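Local coordinates for protein putative phosphomethylpyrimidine kinase (Bacteroides thetaiotaomicron, PDB 3MBH) that binds pyridoxal and probably phosphorylates it with ATP, as a vitamin B6 kinase of the ribokinase superfamily, at residues Ala218-Thr223 with Arg257-Tyr262; Met19-Leu24 with Gly269-Lys274; Leu24-Pro29 with Phe227-Thr232. All coordinates share one frame; numbering follows the deposited sequence. Where two conformers were deposited one is given.

Contact 1. Residues Ala218-Thr223 with Arg257-Tyr262; sequences AHYPGT and RATFGY
Y220 and T259 are joined through a water molecule. Their hydroxyl oxygens, Y220 OH and T259 OG1, lie 3.8 Å apart, too far for a direct bond, and the bridging water sits 2.7 Å from Y220 OH, at the edge of the phenol ring and in its plane. The same water donates to T259 OG1, also at 2.7 Å. With chi1 at 74°, OG1 lies between the backbone N and the carbonyl carbon of T259, where it donates to the carbonyl O of I256, in the last turn of helix 241-257, while accepting from the water.

This site joins the loop leading into helix 223-236 to the loop that follows helix 241-257. G222 and T223 begin the Gly-Thr-Gly-Asp motif of the ribokinase superfamily, which in relatives forms the anion hole at the start of this helix. G222 occupies the N-cap, and residues Y220 to T223 form a type II beta turn closed by T223 N bonding to Y220 O at 3.2 Å.

The remaining contacts between the segments are van der Waals. Y220 OH approaches the F260 ring at its edge, in the ring plane, 4.0 Å from CE1, and the two aromatic side chains cross at about a right angle. Within 257-262, R257 CA packs 3.9 Å above one face of the F260 ring, over its centre. A different interaction acts on the same ring: R207 of the second subunit makes a cation-pi contact with it.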
loop_
_atom_site.group_PDB
_atom_site.type_symbol
_atom_site.label_atom_id
_atom_site.label_comp_id
_atom_site.label_asym_id
_atom_site.label_seq_id
_atom_site.Cartn_x
_atom_site.Cartn_y
_atom_site.Cartn_z
ATOM N N ALA A 218 29.908 -6.676 6.262
ATOM C CA ALA A 218 30.761 -7.850 6.442
ATOM C C ALA A 218 30.319 -8.661 7.655
ATOM O O ALA A 218 30.604 -9.825 7.733
ATOM C CB ALA A 218 32.204 -7.418 6.624
ATOM N N HIS A 219 29.643 -8.035 8.618
ATOM C CA HIS A 219 29.068 -8.781 9.746
ATOM C C HIS A 219 27.916 -9.719 9.336
ATOM O O HIS A 219 27.539 -10.583 10.131
ATOM C CB HIS A 219 28.549 -7.819 10.801
ATOM C CG HIS A 219 29.627 -7.095 11.524
ATOM N ND1 HIS A 219 29.389 -6.379 12.674
ATOM C CD2 HIS A 219 30.955 -6.988 11.278
ATOM C CE1 HIS A 219 30.525 -5.857 13.111
ATOM N NE2 HIS A 219 31.489 -6.208 12.277
ATOM N N TYR A 220 27.341 -9.541 8.140
ATOM C CA TYR A 220 26.165 -10.332 7.700
ATOM C C TYR A 220 26.414 -10.963 6.325
ATOM O O TYR A 220 26.211 -10.302 5.304
ATOM C CB TYR A 220 24.884 -9.495 7.645
ATOM C CG TYR A 220 24.607 -8.754 8.926
ATOM C CD1 TYR A 220 23.879 -9.321 9.917
ATOM C CD2 TYR A 220 25.094 -7.480 9.117
ATOM C CE1 TYR A 220 23.666 -8.637 11.132
ATOM C CE2 TYR A 220 24.903 -6.837 10.248
ATOM C CZ TYR A 220 24.163 -7.394 11.249
ATOM O OH TYR A 220 23.995 -6.683 12.390
ATOM N N PRO A 221 26.785 -12.252 6.306
ATOM C CA PRO A 221 27.088 -12.955 5.096
ATOM C C PRO A 221 25.928 -12.838 4.129
ATOM O O PRO A 221 24.764 -12.854 4.566
ATOM C CB PRO A 221 27.236 -14.393 5.572
ATOM C CG PRO A 221 27.783 -14.218 6.954
ATOM C CD PRO A 221 26.851 -13.157 7.458
ATOM N N GLY A 222 26.278 -12.650 2.857
ATOM C CA GLY A 222 25.341 -12.529 1.771
ATOM C C GLY A 222 24.827 -11.137 1.522
ATOM O O GLY A 222 23.968 -10.953 0.679
ATOM N N THR A 223 25.335 -10.142 2.244
ATOM C CA THR A 223 24.872 -8.773 1.992
ATOM C C THR A 223 25.290 -8.256 0.612
ATOM O O THR A 223 24.619 -7.396 0.048
ATOM C CB THR A 223 25.386 -7.838 3.066
ATOM O OG1 THR A 223 24.799 -8.199 4.337
ATOM C CG2 THR A 223 25.048 -6.389 2.716
ATOM N N ARG A 257 18.939 -3.384 10.677
ATOM C CA ARG A 257 18.129 -2.773 11.757
ATOM C C ARG A 257 17.031 -3.691 12.325
ATOM O O ARG A 257 16.614 -3.538 13.466
ATOM C CB ARG A 257 17.445 -1.502 11.231
ATOM C CG ARG A 257 18.206 -0.203 11.452
ATOM C CD ARG A 257 17.885 0.859 10.410
ATOM N NE ARG A 257 16.727 1.691 10.744
ATOM C CZ ARG A 257 16.787 2.843 11.391
ATOM N NH1 ARG A 257 15.691 3.526 11.620
ATOM N NH2 ARG A 257 17.935 3.316 11.823
ATOM N N ALA A 258 16.534 -4.599 11.481
ATOM C CA ALA A 258 15.487 -5.554 11.854
ATOM C C ALA A 258 16.060 -6.654 12.765
ATOM O O ALA A 258 15.310 -7.272 13.494
ATOM C CB ALA A 258 14.789 -6.147 10.568
ATOM N N THR A 259 17.375 -6.886 12.757
ATOM C CA THR A 259 17.999 -7.893 13.648
ATOM C C THR A 259 18.348 -7.371 15.030
ATOM O O THR A 259 18.850 -8.130 15.872
ATOM C CB THR A 259 19.329 -8.455 13.054
ATOM O OG1 THR A 259 20.371 -7.481 13.150
ATOM C CG2 THR A 259 19.142 -8.949 11.653
ATOM N N PHE A 260 18.116 -6.094 15.298
ATOM C CA PHE A 260 18.594 -5.512 16.528
ATOM C C PHE A 260 17.645 -5.734 17.733
ATOM O O PHE A 260 16.415 -5.725 17.635
ATOM C CB PHE A 260 18.818 -4.001 16.446
ATOM C CG PHE A 260 19.864 -3.531 15.467
ATOM C CD1 PHE A 260 20.841 -4.374 14.910
ATOM C CD2 PHE A 260 19.932 -2.161 15.207
ATOM C CE1 PHE A 260 21.768 -3.883 14.077
ATOM C CE2 PHE A 260 20.856 -1.646 14.398
ATOM C CZ PHE A 260 21.786 -2.479 13.807
ATOM N N GLY A 261 18.236 -5.846 18.900
ATOM C CA GLY A 261 17.425 -5.842 20.117
ATOM C C GLY A 261 17.059 -7.228 20.619
ATOM O O GLY A 261 16.252 -7.383 21.509
ATOM N N TYR A 262 17.683 -8.235 20.052
ATOM C CA TYR A 262 17.589 -9.576 20.631
ATOM C C TYR A 262 18.738 -10.385 20.128
ATOM O O TYR A 262 19.468 -9.923 19.230
ATOM C CB TYR A 262 16.273 -10.251 20.265
ATOM C CG TYR A 262 16.130 -10.460 18.821
ATOM C CD1 TYR A 262 15.893 -9.376 17.974
ATOM C CD2 TYR A 262 16.252 -11.755 18.262
ATOM C CE1 TYR A 262 15.786 -9.573 16.587
ATOM C CE2 TYR A 262 16.114 -11.961 16.887
ATOM C CZ TYR A 262 15.880 -10.845 16.080
ATOM O OH TYR A 262 15.736 -11.000 14.748
HETATM O O HOH W 1 22.709 -8.039 14.322
#

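Contact 2. Residues Met19-Leu24 with Gly269-Lys274; sequences MGRVSL and GILLEK. With PXL (3-hydroxy-5-(hydroxymethyl)-2-methylisonicotinaldehyde), chain G.
In the loop that follows strand 9-17 and borders the pyridoxal pocket, R21 reaches away from the ligand to make a salt bridge with E273, at the start of helix 272-275. The arginine leaves its backbone with CG anti to the carbonyl carbon and then runs extended from CG to NE, so the guanidinium is carried past the backbone of 269-272. E273 comes from the opposite direction on a side chain that folds at its second torsion.

The grip is side-on, and both bonds end on a single carboxylate oxygen. R21 NH2 reaches E273 OE1 at 2.8 Å with an N-H...O angle of 158°, whereas R21 NE meets the same OE1 at 3.2 Å and a more bent 139°. The oxygen lies close to the guanidinium plane, although the carboxylate itself is turned 46° from it. OE1 receives both N-H groups on its syn side, NE at the lone pair and NH2 out of the carboxylate plane.

I270 O stands over one face of the guanidinium and comes within 3.0 Å of R21 CD; it is near NE too, but at a poor angle for bonding. L271 CD2 packs against R21 NH2 at 3.8 Å, from the centre of an inverse gamma turn that the weak L272 N to I270 O bond closes. The other terminal nitrogen, NH1, bonds to the carbonyl O of E268. F36 and Q37 of the third subunit pack on E273 and R21.

The adjacent V22 turns to the ligand, spreading over one face of the pyridine ring with CB 3.8 Å from C6. Burial of the charged pair probably strengthens its attraction, and the tether would help to fix the backbone from which V22 meets pyridoxal.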
loop_
_atom_site.group_PDB
_atom_site.type_symbol
_atom_site.label_atom_id
_atom_site.label_comp_id
_atom_site.label_asym_id
_atom_site.label_seq_id
_atom_site.Cartn_x
_atom_site.Cartn_y
_atom_site.Cartn_z
HETATM N N MSE A 19 20.842 -22.975 4.219
HETATM C CA MSE A 19 20.723 -22.040 5.334
HETATM C C MSE A 19 21.696 -20.889 5.084
HETATM O O MSE A 19 22.623 -20.992 4.302
HETATM C CB MSE A 19 20.957 -22.753 6.667
HETATM C CG MSE A 19 19.640 -23.208 7.345
HETATM SE SE MSE A 19 18.903 -21.507 8.033
HETATM C CE MSE A 19 20.310 -21.012 9.367
ATOM N N GLY A 20 21.428 -19.770 5.726
ATOM C CA GLY A 20 22.092 -18.542 5.457
ATOM C C GLY A 20 21.318 -17.841 4.384
ATOM O O GLY A 20 20.574 -18.457 3.606
ATOM N N ARG A 21 21.504 -16.547 4.278
ATOM C CA ARG A 21 20.839 -15.830 3.229
ATOM C C ARG A 21 21.888 -15.325 2.247
ATOM O O ARG A 21 22.365 -14.207 2.352
ATOM C CB ARG A 21 19.993 -14.717 3.808
ATOM C CG ARG A 21 18.862 -15.210 4.680
ATOM C CD ARG A 21 18.129 -14.002 5.190
ATOM N NE ARG A 21 16.830 -14.291 5.794
ATOM C CZ ARG A 21 16.608 -14.615 7.050
ATOM N NH1 ARG A 21 17.602 -14.789 7.901
ATOM N NH2 ARG A 21 15.345 -14.772 7.466
ATOM N N VAL A 22 22.242 -16.189 1.287
ATOM C CA VAL A 22 23.227 -15.894 0.276
ATOM C C VAL A 22 22.655 -16.340 -1.060
ATOM O O VAL A 22 21.657 -17.054 -1.121
ATOM C CB VAL A 22 24.562 -16.635 0.507
ATOM C CG1 VAL A 22 25.269 -16.105 1.795
ATOM C CG2 VAL A 22 24.372 -18.195 0.528
ATOM N N SER A 23 23.281 -15.886 -2.115
ATOM C CA SER A 23 23.160 -16.507 -3.435
ATOM C C SER A 23 21.679 -16.681 -3.889
ATOM O O SER A 23 20.879 -15.738 -3.766
ATOM C CB SER A 23 23.989 -17.785 -3.494
ATOM O OG SER A 23 23.601 -18.744 -2.512
ATOM N N LEU A 24 21.292 -17.824 -4.445
ATOM C CA LEU A 24 19.938 -17.929 -5.025
ATOM C C LEU A 24 18.772 -17.648 -4.031
ATOM O O LEU A 24 17.716 -17.111 -4.428
ATOM C CB LEU A 24 19.702 -19.305 -5.716
ATOM C CG LEU A 24 20.508 -19.477 -7.010
ATOM C CD1 LEU A 24 20.357 -20.977 -7.484
ATOM C CD2 LEU A 24 20.113 -18.483 -8.085
ATOM N N GLY A 269 22.233 -13.838 8.307
ATOM C CA GLY A 269 22.020 -12.772 7.356
ATOM C C GLY A 269 21.090 -11.674 7.821
ATOM O O GLY A 269 20.557 -11.699 8.953
ATOM N N ILE A 270 20.881 -10.722 6.937
ATOM C CA ILE A 270 19.812 -9.725 7.129
ATOM C C ILE A 270 18.442 -10.361 7.233
ATOM O O ILE A 270 18.250 -11.503 6.765
ATOM C CB ILE A 270 19.866 -8.611 6.060
ATOM C CG1 ILE A 270 19.469 -9.125 4.674
ATOM C CG2 ILE A 270 21.266 -8.041 6.073
ATOM C CD1 ILE A 270 19.019 -8.052 3.676
ATOM N N LEU A 271 17.509 -9.707 7.925
ATOM C CA LEU A 271 16.163 -10.263 8.005
ATOM C C LEU A 271 15.338 -9.900 6.768
ATOM O O LEU A 271 14.409 -9.075 6.826
ATOM C CB LEU A 271 15.441 -9.874 9.265
ATOM C CG LEU A 271 15.651 -10.717 10.491
ATOM C CD1 LEU A 271 14.690 -10.201 11.554
ATOM C CD2 LEU A 271 15.479 -12.225 10.264
ATOM N N LEU A 272 15.725 -10.538 5.671
ATOM C CA LEU A 272 15.205 -10.285 4.357
ATOM C C LEU A 272 13.670 -10.282 4.317
ATOM O O LEU A 272 13.046 -9.311 3.862
ATOM C CB LEU A 272 15.797 -11.334 3.374
ATOM C CG LEU A 272 15.361 -11.049 1.931
ATOM C CD1 LEU A 272 15.803 -9.585 1.488
ATOM C CD2 LEU A 272 15.963 -12.094 1.011
ATOM N N GLU A 273 13.051 -11.339 4.844
ATOM C CA GLU A 273 11.584 -11.488 4.731
ATOM C C GLU A 273 10.851 -10.489 5.477
ATOM O O GLU A 273 9.732 -10.098 5.113
ATOM C CB GLU A 273 11.112 -12.905 5.087
ATOM C CG GLU A 273 11.650 -13.912 4.094
ATOM C CD GLU A 273 13.047 -14.294 4.305
ATOM O OE1 GLU A 273 13.641 -13.927 5.378
ATOM O OE2 GLU A 273 13.576 -14.973 3.401
ATOM N N LYS A 274 11.523 -9.933 6.468
ATOM C CA LYS A 274 10.911 -8.944 7.282
ATOM C C LYS A 274 10.885 -7.597 6.582
ATOM O O LYS A 274 10.004 -6.776 6.863
ATOM C CB LYS A 274 11.675 -8.896 8.621
ATOM C CG LYS A 274 11.066 -8.148 9.699
ATOM C CD LYS A 274 9.957 -8.859 10.421
ATOM C CE LYS A 274 9.314 -7.756 11.346
ATOM N NZ LYS A 274 8.172 -8.229 12.118
HETATM O OP4 PXL G . 27.907 -14.179 -2.213
HETATM C C5A PXL G . 28.312 -14.639 -0.933
HETATM C C5 PXL G . 28.252 -16.170 -0.917
HETATM C C6 PXL G . 27.563 -16.953 -1.821
HETATM N N1 PXL G . 27.581 -18.285 -1.761
HETATM C C2 PXL G . 28.201 -19.033 -0.826
HETATM C C3 PXL G . 28.956 -18.311 0.207
HETATM C C4 PXL G . 28.989 -16.831 0.120
HETATM C C4A PXL G . 29.645 -15.966 1.097
HETATM O O4A PXL G . 29.935 -16.542 2.098
HETATM O O3 PXL G . 29.669 -18.906 1.177
HETATM C C2A PXL G . 28.031 -20.540 -0.929
#

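Contact 3. Residues Leu24-Pro29 with Phe227-Thr232; sequences LTVVIP and FTSVIT
With OG placed beside the backbone N and anti to the carbonyl carbon (chi1 -73°), S229 directs its hydroxyl oxygen against V27. V27 holds CG1 anti to its backbone N (chi1 175°), which leaves CG2 beside the N and facing the serine oxygen. S229 OG touches V27 twice, at 3.4 Å from CG2 and 3.4 Å from CA, so it rests where the valine side chain leaves its helix. V26 CG1 approaches the same oxygen from the preceding residue, at 4.3 Å.

No hydrogen bond crosses between the segments. The small serine side chain is consistent with the close approach of helix 24-33 and helix 223-236, where V27 CA and S229 CA are 5.6 Å apart. Both helices lie against the central sheet of the ribokinase-like fold: V27 packs on H14 of strand 9-17 and on Y82 of strand 80-83, and T228 and T232 of helix 223-236 touch Y82 as well. On helix 24-33, I28 and P29 pack against P29 and I28 of the third subunit, so this helix also forms part of an interface.

S229 OG is buried, and its polar needs are met away from V27. Across the contact the hydroxyl meets only carbon, its main bond being to D225 O one turn earlier in the same helix, with a weak one to Y82 OH.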
loop_
_atom_site.group_PDB
_atom_site.type_symbol
_atom_site.label_atom_id
_atom_site.label_comp_id
_atom_site.label_asym_id
_atom_site.label_seq_id
_atom_site.Cartn_x
_atom_site.Cartn_y
_atom_site.Cartn_z
ATOM N N LEU A 24 21.292 -17.824 -4.445
ATOM C CA LEU A 24 19.938 -17.929 -5.025
ATOM C C LEU A 24 18.772 -17.648 -4.031
ATOM O O LEU A 24 17.716 -17.111 -4.428
ATOM C CB LEU A 24 19.702 -19.305 -5.716
ATOM C CG LEU A 24 20.508 -19.477 -7.010
ATOM C CD1 LEU A 24 20.357 -20.977 -7.484
ATOM C CD2 LEU A 24 20.113 -18.483 -8.085
ATOM N N THR A 25 18.947 -17.993 -2.763
ATOM C CA THR A 25 17.883 -17.814 -1.797
ATOM C C THR A 25 17.740 -16.335 -1.427
ATOM O O THR A 25 16.806 -15.984 -0.716
ATOM C CB THR A 25 18.057 -18.668 -0.541
ATOM O OG1 THR A 25 19.335 -18.411 0.059
ATOM C CG2 THR A 25 17.939 -20.128 -0.865
ATOM N N VAL A 26 18.623 -15.474 -1.954
ATOM C CA VAL A 26 18.475 -14.018 -1.826
ATOM C C VAL A 26 18.029 -13.436 -3.177
ATOM O O VAL A 26 17.129 -12.598 -3.237
ATOM C CB VAL A 26 19.845 -13.469 -1.313
ATOM C CG1 VAL A 26 20.044 -12.032 -1.612
ATOM C CG2 VAL A 26 19.972 -13.766 0.234
ATOM N N VAL A 27 18.683 -13.859 -4.258
ATOM C CA VAL A 27 18.449 -13.337 -5.598
ATOM C C VAL A 27 17.035 -13.608 -6.069
ATOM O O VAL A 27 16.401 -12.741 -6.644
ATOM C CB VAL A 27 19.457 -13.969 -6.615
ATOM C CG1 VAL A 27 19.145 -13.521 -8.041
ATOM C CG2 VAL A 27 20.909 -13.613 -6.232
ATOM N N ILE A 28 16.517 -14.807 -5.811
ATOM C CA ILE A 28 15.168 -15.161 -6.276
ATOM C C ILE A 28 14.064 -14.286 -5.601
ATOM O O ILE A 28 13.317 -13.594 -6.293
ATOM C CB ILE A 28 14.866 -16.681 -6.153
ATOM C CG1 ILE A 28 15.710 -17.446 -7.164
ATOM C CG2 ILE A 28 13.396 -16.936 -6.378
ATOM C CD1 ILE A 28 15.798 -19.019 -6.849
ATOM N N PRO A 29 14.011 -14.241 -4.273
ATOM C CA PRO A 29 12.959 -13.408 -3.642
ATOM C C PRO A 29 13.039 -11.914 -3.957
ATOM O O PRO A 29 12.001 -11.256 -4.176
ATOM C CB PRO A 29 13.158 -13.639 -2.134
ATOM C CG PRO A 29 14.293 -14.483 -1.976
ATOM C CD PRO A 29 14.818 -14.958 -3.281
ATOM N N PHE A 227 22.770 -6.653 -1.934
ATOM C CA PHE A 227 23.163 -5.422 -2.603
ATOM C C PHE A 227 23.075 -5.492 -4.146
ATOM O O PHE A 227 22.485 -4.638 -4.795
ATOM C CB PHE A 227 24.591 -5.017 -2.195
ATOM C CG PHE A 227 25.071 -3.756 -2.863
ATOM C CD1 PHE A 227 24.791 -2.529 -2.323
ATOM C CD2 PHE A 227 25.787 -3.808 -4.060
ATOM C CE1 PHE A 227 25.203 -1.355 -2.972
ATOM C CE2 PHE A 227 26.209 -2.633 -4.720
ATOM C CZ PHE A 227 25.927 -1.423 -4.168
ATOM N N THR A 228 23.683 -6.526 -4.706
ATOM C CA THR A 228 23.779 -6.678 -6.155
ATOM C C THR A 228 22.432 -7.017 -6.757
ATOM O O THR A 228 22.113 -6.503 -7.841
ATOM C CB THR A 228 24.949 -7.651 -6.576
ATOM O OG1 THR A 228 26.157 -7.173 -5.958
ATOM C CG2 THR A 228 25.096 -7.731 -8.144
ATOM N N SER A 229 21.606 -7.783 -6.025
ATOM C CA SER A 229 20.245 -8.112 -6.473
ATOM C C SER A 229 19.389 -6.814 -6.576
ATOM O O SER A 229 18.696 -6.587 -7.598
ATOM C CB SER A 229 19.559 -9.089 -5.500
ATOM O OG SER A 229 20.087 -10.396 -5.592
ATOM N N VAL A 230 19.503 -5.932 -5.574
ATOM C CA VAL A 230 18.751 -4.667 -5.635
ATOM C C VAL A 230 19.295 -3.760 -6.731
ATOM O O VAL A 230 18.526 -3.160 -7.487
ATOM C CB VAL A 230 18.635 -3.960 -4.284
ATOM C CG1 VAL A 230 17.865 -2.632 -4.501
ATOM C CG2 VAL A 230 17.924 -4.888 -3.240
ATOM N N ILE A 231 20.617 -3.709 -6.874
ATOM C CA ILE A 231 21.215 -2.931 -7.969
ATOM C C ILE A 231 20.691 -3.404 -9.350
ATOM O O ILE A 231 20.278 -2.588 -10.180
ATOM C CB ILE A 231 22.763 -2.917 -7.938
ATOM C CG1 ILE A 231 23.243 -2.177 -6.686
ATOM C CG2 ILE A 231 23.354 -2.271 -9.251
ATOM C CD1 ILE A 231 23.166 -0.632 -6.684
ATOM N N THR A 232 20.667 -4.706 -9.567
ATOM C CA THR A 232 20.226 -5.263 -10.833
ATOM C C THR A 232 18.788 -4.947 -11.105
ATOM O O THR A 232 18.450 -4.480 -12.206
ATOM C CB THR A 232 20.393 -6.782 -10.798
ATOM O OG1 THR A 232 21.776 -7.039 -10.602
ATOM C CG2 THR A 232 19.940 -7.442 -12.096
#

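From the N terminus, strand 9-17 leads into 19-24, then directly into helix 24-33, so contacts 2 and 3 share L24. Nearly two hundred residues later the chain passes through 218-223 and on into 227-232 of helix 223-236. Contact 3 closes on reaching that helix; contact 1 closes after helix 241-257, at 257-262, and these two loops cross. Contact 2 closes last, at 269-274, and encloses both. Touches between neighbours complete the network: G222 CA meets V22 CG1, and L272 CD2 meets P29 CG. Contacts 2 and 3 tie the loop beside pyridoxal and helix 24-33 to 269-274 and helix 223-236 respectively, while contact 1 joins the loops before helix 223-236 and after helix 241-257.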